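Local coordinates for uncharacterized protein Atu1656 (Agrobacterium tumefaciens, PDB 2OJH), which is of unknown function but belongs to the TolB family and folds as a six-bladed beta-propeller, at residues H223-G228 against P277-D282; P47-D52 against G283-Y288. All blocks are in the same frame, centred on the assembly; numbering follows the deposited sequence.

Contact 1. Residues H223-G228 against P277-D282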
loop_
_atom_site.group_PDB
_atom_site.type_symbol
_atom_site.label_atom_id
_atom_site.label_comp_id
_atom_site.label_asym_id
_atom_site.label_seq_id
_atom_site.Cartn_x
_atom_site.Cartn_y
_atom_site.Cartn_z
ATOM N N HIS A 223 3.595 -3.328 5.308
ATOM C CA HIS A 223 4.362 -3.758 4.163
ATOM C C HIS A 223 5.585 -4.568 4.595
ATOM O O HIS A 223 6.532 -4.015 5.135
ATOM C CB HIS A 223 4.735 -2.546 3.288
ATOM C CG HIS A 223 3.555 -1.697 2.922
ATOM N ND1 HIS A 223 2.532 -2.163 2.127
ATOM C CD2 HIS A 223 3.214 -0.433 3.274
ATOM C CE1 HIS A 223 1.633 -1.208 1.967
ATOM N NE2 HIS A 223 2.028 -0.142 2.640
ATOM N N PRO A 224 5.531 -5.893 4.403
ATOM C CA PRO A 224 6.714 -6.731 4.535
ATOM C C PRO A 224 7.830 -6.355 3.532
ATOM O O PRO A 224 7.574 -6.169 2.331
ATOM C CB PRO A 224 6.191 -8.138 4.268
ATOM C CG PRO A 224 4.729 -8.084 4.499
ATOM C CD PRO A 224 4.317 -6.680 4.114
ATOM N N SER A 225 9.045 -6.233 4.050
ATOM C CA SER A 225 10.220 -5.932 3.224
ATOM C C SER A 225 10.518 -7.104 2.282
ATOM O O SER A 225 10.402 -8.268 2.692
ATOM C CB SER A 225 11.425 -5.683 4.138
ATOM O OG SER A 225 12.644 -5.641 3.416
ATOM N N PRO A 226 10.917 -6.820 1.028
ATOM C CA PRO A 226 11.335 -7.930 0.152
ATOM C C PRO A 226 12.507 -8.766 0.691
ATOM O O PRO A 226 12.761 -9.885 0.196
ATOM C CB PRO A 226 11.734 -7.244 -1.151
ATOM C CG PRO A 226 11.705 -5.797 -0.903
ATOM C CD PRO A 226 10.987 -5.508 0.355
ATOM N N SER A 227 13.203 -8.255 1.702
ATOM C CA SER A 227 14.350 -8.954 2.237
ATOM C C SER A 227 13.951 -9.950 3.320
ATOM O O SER A 227 14.783 -10.733 3.803
ATOM C CB SER A 227 15.395 -7.957 2.717
ATOM O OG SER A 227 15.919 -7.243 1.608
ATOM N N GLY A 228 12.676 -9.904 3.701
ATOM C CA GLY A 228 12.076 -10.917 4.560
ATOM C C GLY A 228 12.380 -10.850 6.029
ATOM O O GLY A 228 12.145 -11.831 6.746
ATOM N N PRO A 277 2.313 -0.869 -1.396
ATOM C CA PRO A 277 3.636 -1.469 -1.149
ATOM C C PRO A 277 4.772 -0.519 -1.501
ATOM O O PRO A 277 4.872 -0.070 -2.653
ATOM C CB PRO A 277 3.644 -2.713 -2.021
ATOM C CG PRO A 277 2.205 -3.087 -2.206
ATOM C CD PRO A 277 1.439 -1.759 -2.195
ATOM N N ASN A 278 5.587 -0.154 -0.501
ATOM C CA ASN A 278 6.548 0.962 -0.697
ATOM C C ASN A 278 8.080 0.678 -0.617
ATOM O O ASN A 278 8.886 1.611 -0.525
ATOM C CB ASN A 278 6.196 2.047 0.302
ATOM C CG ASN A 278 6.270 1.552 1.716
ATOM O OD1 ASN A 278 6.104 0.352 1.970
ATOM N ND2 ASN A 278 6.562 2.453 2.642
ATOM N N TRP A 279 8.487 -0.592 -0.635
ATOM C CA TRP A 279 9.890 -0.936 -0.391
ATOM C C TRP A 279 10.643 -0.870 -1.689
ATOM O O TRP A 279 10.126 -1.281 -2.757
ATOM C CB TRP A 279 10.020 -2.364 0.179
ATOM C CG TRP A 279 9.632 -2.497 1.641
ATOM C CD1 TRP A 279 8.415 -2.832 2.155
ATOM C CD2 TRP A 279 10.491 -2.255 2.757
ATOM N NE1 TRP A 279 8.468 -2.830 3.546
ATOM C CE2 TRP A 279 9.746 -2.503 3.929
ATOM C CE3 TRP A 279 11.839 -1.894 2.875
ATOM C CZ2 TRP A 279 10.302 -2.348 5.206
ATOM C CZ3 TRP A 279 12.395 -1.760 4.143
ATOM C CH2 TRP A 279 11.630 -1.975 5.280
ATOM N N SER A 280 11.874 -0.375 -1.605
ATOM C CA SER A 280 12.876 -0.607 -2.650
ATOM C C SER A 280 13.036 -2.117 -2.868
ATOM O O SER A 280 12.877 -2.912 -1.926
ATOM C CB SER A 280 14.208 -0.040 -2.166
ATOM O OG SER A 280 15.238 -0.424 -3.038
ATOM N N PRO A 281 13.374 -2.526 -4.103
ATOM C CA PRO A 281 13.558 -3.951 -4.352
ATOM C C PRO A 281 14.700 -4.539 -3.528
ATOM O O PRO A 281 14.713 -5.746 -3.300
ATOM C CB PRO A 281 13.873 -4.011 -5.852
ATOM C CG PRO A 281 14.348 -2.673 -6.208
ATOM C CD PRO A 281 13.612 -1.715 -5.314
ATOM N N ASP A 282 15.645 -3.709 -3.079
ATOM C CA ASP A 282 16.748 -4.183 -2.230
ATOM C C ASP A 282 16.370 -4.413 -0.762
ATOM O O ASP A 282 17.186 -4.921 0.003
ATOM C CB ASP A 282 17.977 -3.258 -2.323
ATOM C CG ASP A 282 17.747 -1.855 -1.708
ATOM O OD1 ASP A 282 16.859 -1.648 -0.829
ATOM O OD2 ASP A 282 18.509 -0.935 -2.098
HETATM O O HOH W 1 17.920 -5.988 2.423
HETATM O O HOH W 2 15.950 -7.889 -0.949
#
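The indole of Trp279 lies flat against the backbone of Ser225, with Ser225 CA 3.5 Å from the centroid of the five-membered ring and almost on its normal. Trp279 CG is anti to the carbonyl carbon (chi1 -75°), which places the indole over Ser225, whose CB continues over the same face. At the ring's edge, Trp279 NE1 donates to His223 O across 2.8 Å; the oxygen lies close to the indole plane, but the N-H arrives from above the carbonyl plane. Pro226 CD packs on Trp279 CB at 3.3 Å.

In this six-bladed propeller, strand 217-224 is the first of its four-stranded blade; 223-227 and 277-282 run in nearly the same direction. A type I turn from Ser225 to Gly228 is braced by an ST turn, Ser227 N donating to Ser225 OG.

At the other end, the His223 imidazole offers a face to Pro277 CA, a CH-pi contact of 3.9 Å to the ring centroid. Asn278 OD1, buried without a hydrogen-bond partner in the model, approaches His223 CD2 at 3.3 Å, the amide and imidazole planes 59° apart; Asn278 ND2 bonds to Ala287 O. Hydrogen bonds to Asp179 and Met274 O hold both imidazole nitrogens.

Contact 2. Residues P47-D52 against G283-Y288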
loop_
_atom_site.group_PDB
_atom_site.type_symbol
_atom_site.label_atom_id
_atom_site.label_comp_id
_atom_site.label_asym_id
_atom_site.label_seq_id
_atom_site.Cartn_x
_atom_site.Cartn_y
_atom_site.Cartn_z
ATOM N N PRO A 47 3.484 6.114 -2.394
ATOM C CA PRO A 47 4.492 5.688 -3.374
ATOM C C PRO A 47 4.697 4.154 -3.425
ATOM O O PRO A 47 4.734 3.490 -2.371
ATOM C CB PRO A 47 5.765 6.395 -2.873
ATOM C CG PRO A 47 5.566 6.524 -1.385
ATOM C CD PRO A 47 4.081 6.795 -1.227
ATOM N N ASN A 48 4.797 3.626 -4.650
ATOM C CA ASN A 48 5.440 2.331 -4.930
ATOM C C ASN A 48 6.863 2.595 -5.424
ATOM O O ASN A 48 7.173 3.687 -5.907
ATOM C CB ASN A 48 4.775 1.602 -6.127
ATOM C CG ASN A 48 3.292 1.376 -5.962
ATOM O OD1 ASN A 48 2.516 1.759 -6.829
ATOM N ND2 ASN A 48 2.878 0.755 -4.857
ATOM N N TRP A 49 7.717 1.575 -5.346
ATOM C CA TRP A 49 9.078 1.689 -5.827
ATOM C C TRP A 49 9.261 0.665 -6.909
ATOM O O TRP A 49 8.992 -0.517 -6.677
ATOM C CB TRP A 49 10.036 1.400 -4.671
ATOM C CG TRP A 49 11.453 1.934 -4.835
ATOM C CD1 TRP A 49 12.266 1.873 -5.957
ATOM C CD2 TRP A 49 12.234 2.563 -3.808
ATOM N NE1 TRP A 49 13.507 2.422 -5.668
ATOM C CE2 TRP A 49 13.508 2.847 -4.356
ATOM C CE3 TRP A 49 11.983 2.883 -2.455
ATOM C CZ2 TRP A 49 14.528 3.474 -3.606
ATOM C CZ3 TRP A 49 12.990 3.508 -1.718
ATOM C CH2 TRP A 49 14.248 3.789 -2.296
ATOM N N SER A 50 9.709 1.104 -8.077
ATOM C CA SER A 50 9.849 0.231 -9.228
ATOM C C SER A 50 10.824 -0.917 -8.963
ATOM O O SER A 50 11.808 -0.746 -8.239
ATOM C CB SER A 50 10.267 1.030 -10.453
ATOM O OG SER A 50 11.644 1.340 -10.465
ATOM N N PRO A 51 10.535 -2.110 -9.520
ATOM C CA PRO A 51 11.398 -3.261 -9.265
ATOM C C PRO A 51 12.801 -3.127 -9.811
ATOM O O PRO A 51 13.683 -3.820 -9.328
ATOM C CB PRO A 51 10.662 -4.429 -9.945
ATOM C CG PRO A 51 9.319 -3.974 -10.169
ATOM C CD PRO A 51 9.363 -2.485 -10.325
ATOM N N ASP A 52 13.014 -2.259 -10.796
ATOM C CA ASP A 52 14.370 -1.966 -11.247
ATOM C C ASP A 52 15.046 -0.862 -10.414
ATOM O O ASP A 52 16.168 -0.485 -10.681
ATOM C CB ASP A 52 14.422 -1.635 -12.746
ATOM C CG ASP A 52 13.697 -0.347 -13.104
ATOM O OD1 ASP A 52 13.254 0.391 -12.200
ATOM O OD2 ASP A 52 13.574 -0.057 -14.319
ATOM N N GLY A 283 15.171 -4.001 -0.360
ATOM C CA GLY A 283 14.713 -4.230 1.021
ATOM C C GLY A 283 15.418 -3.426 2.113
ATOM O O GLY A 283 15.195 -3.673 3.308
ATOM N N ASP A 284 16.224 -2.432 1.731
ATOM C CA ASP A 284 16.935 -1.610 2.722
ATOM C C ASP A 284 16.284 -0.257 2.928
ATOM O O ASP A 284 16.570 0.424 3.919
ATOM C CB ASP A 284 18.384 -1.390 2.301
ATOM C CG ASP A 284 19.151 -2.707 2.190
ATOM O OD1 ASP A 284 18.886 -3.633 2.991
ATOM O OD2 ASP A 284 19.999 -2.794 1.304
ATOM N N GLU A 285 15.409 0.118 2.002
ATOM C CA GLU A 285 14.825 1.460 2.025
ATOM C C GLU A 285 13.364 1.386 1.659
ATOM O O GLU A 285 12.959 0.505 0.890
ATOM C CB GLU A 285 15.520 2.389 1.016
ATOM C CG GLU A 285 17.001 2.489 1.222
ATOM C CD GLU A 285 17.706 3.425 0.251
ATOM O OE1 GLU A 285 17.364 3.455 -0.945
ATOM O OE2 GLU A 285 18.647 4.089 0.709
ATOM N N PHE A 286 12.574 2.295 2.217
ATOM C CA PHE A 286 11.196 2.435 1.741
ATOM C C PHE A 286 10.855 3.898 1.421
ATOM O O PHE A 286 11.442 4.826 2.016
ATOM C CB PHE A 286 10.224 1.810 2.759
ATOM C CG PHE A 286 10.241 2.482 4.094
ATOM C CD1 PHE A 286 9.488 3.624 4.285
ATOM C CD2 PHE A 286 10.982 1.956 5.165
ATOM C CE1 PHE A 286 9.481 4.283 5.491
ATOM C CE2 PHE A 286 10.983 2.602 6.409
ATOM C CZ PHE A 286 10.237 3.759 6.580
ATOM N N ALA A 287 9.906 4.104 0.491
ATOM C CA ALA A 287 9.398 5.422 0.145
ATOM C C ALA A 287 8.123 5.715 0.958
ATOM O O ALA A 287 7.390 4.790 1.330
ATOM C CB ALA A 287 9.109 5.506 -1.397
ATOM N N TYR A 288 7.901 6.995 1.255
ATOM C CA TYR A 288 6.743 7.457 2.034
ATOM C C TYR A 288 6.505 8.954 1.754
ATOM O O TYR A 288 7.372 9.632 1.175
ATOM C CB TYR A 288 6.947 7.180 3.539
ATOM C CG TYR A 288 8.074 7.987 4.143
ATOM C CD1 TYR A 288 9.409 7.584 3.991
ATOM C CD2 TYR A 288 7.809 9.178 4.849
ATOM C CE1 TYR A 288 10.460 8.359 4.516
ATOM C CE2 TYR A 288 8.844 9.952 5.369
ATOM C CZ TYR A 288 10.160 9.520 5.216
ATOM O OH TYR A 288 11.176 10.280 5.698
#
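This is a buried, largely apolar contact between two blades of the beta-propeller, made by side chains with no hydrogen bond across it. Strand 45-49 is an outermost strand of one four-stranded antiparallel sheet, and strand 285-291 is an outermost strand of the sheet that also holds 22-28 and 33-40. The short segments 47-49 and 285-288 run roughly antiparallel, 151° between their directions, with axes 6.6 Å apart at closest approach. With no hydrogen bond between them, the two strands pack as edges of separate sheets.

Ala287 fills the middle of the interface. Its methyl group sits 3.7 Å from Pro47 CG, and the same proline carbon rests on the peptide joining Ala287 to Tyr288, 3.6 Å from Tyr288 N. On the other flank of the methyl, Trp49 CE3 approaches Ala287 CB at 4.0 Å. Trp49 CG is anti to the backbone N (chi1 -159°), which carries the indole across to the facing strand with its six-membered ring leading. That ring meets the peptide between Phe286 and Ala287 edge-on, CZ3 lying 3.8 Å from Phe286 C. Leu56 and Ile26, from the two sheets, also touch the indole, while its NE1 donates to Gly53 O.

Glu285 closes the end of the interface beyond the tryptophan. Its CB packs against Trp49 CZ3 and CH2, and its carboxylate is turned 36° from the indole plane. Asn28 ND2 bonds to Glu285 OE2, while the other carboxylate oxygen, Glu285 OE1, lies 3.4 Å from Trp49 CH2.

Overall arrangement
The two contacts lie on the same side of the chain's centre, about 7 Å apart between their centres. Along the chain the order is 47-52, 223-228, 277-282, 283-288, so both segments of contact 1 fall between those of contact 2, and only 277-282 and 283-288 are consecutive. The last loop and strand thus meet both the first strand of the 45-77 blade and that of the 217-267 blade. Probable hydrogen bonds from Asn278 ND2 to Ala287 O and from Ser280 N to Glu285 O tie loop to strand. Strand 285-291 completes the blade of N-terminal strands 22-28 and 33-40, closing the ring; contact 2 packs this blade on the next, and contact 1 holds the loop leading into it.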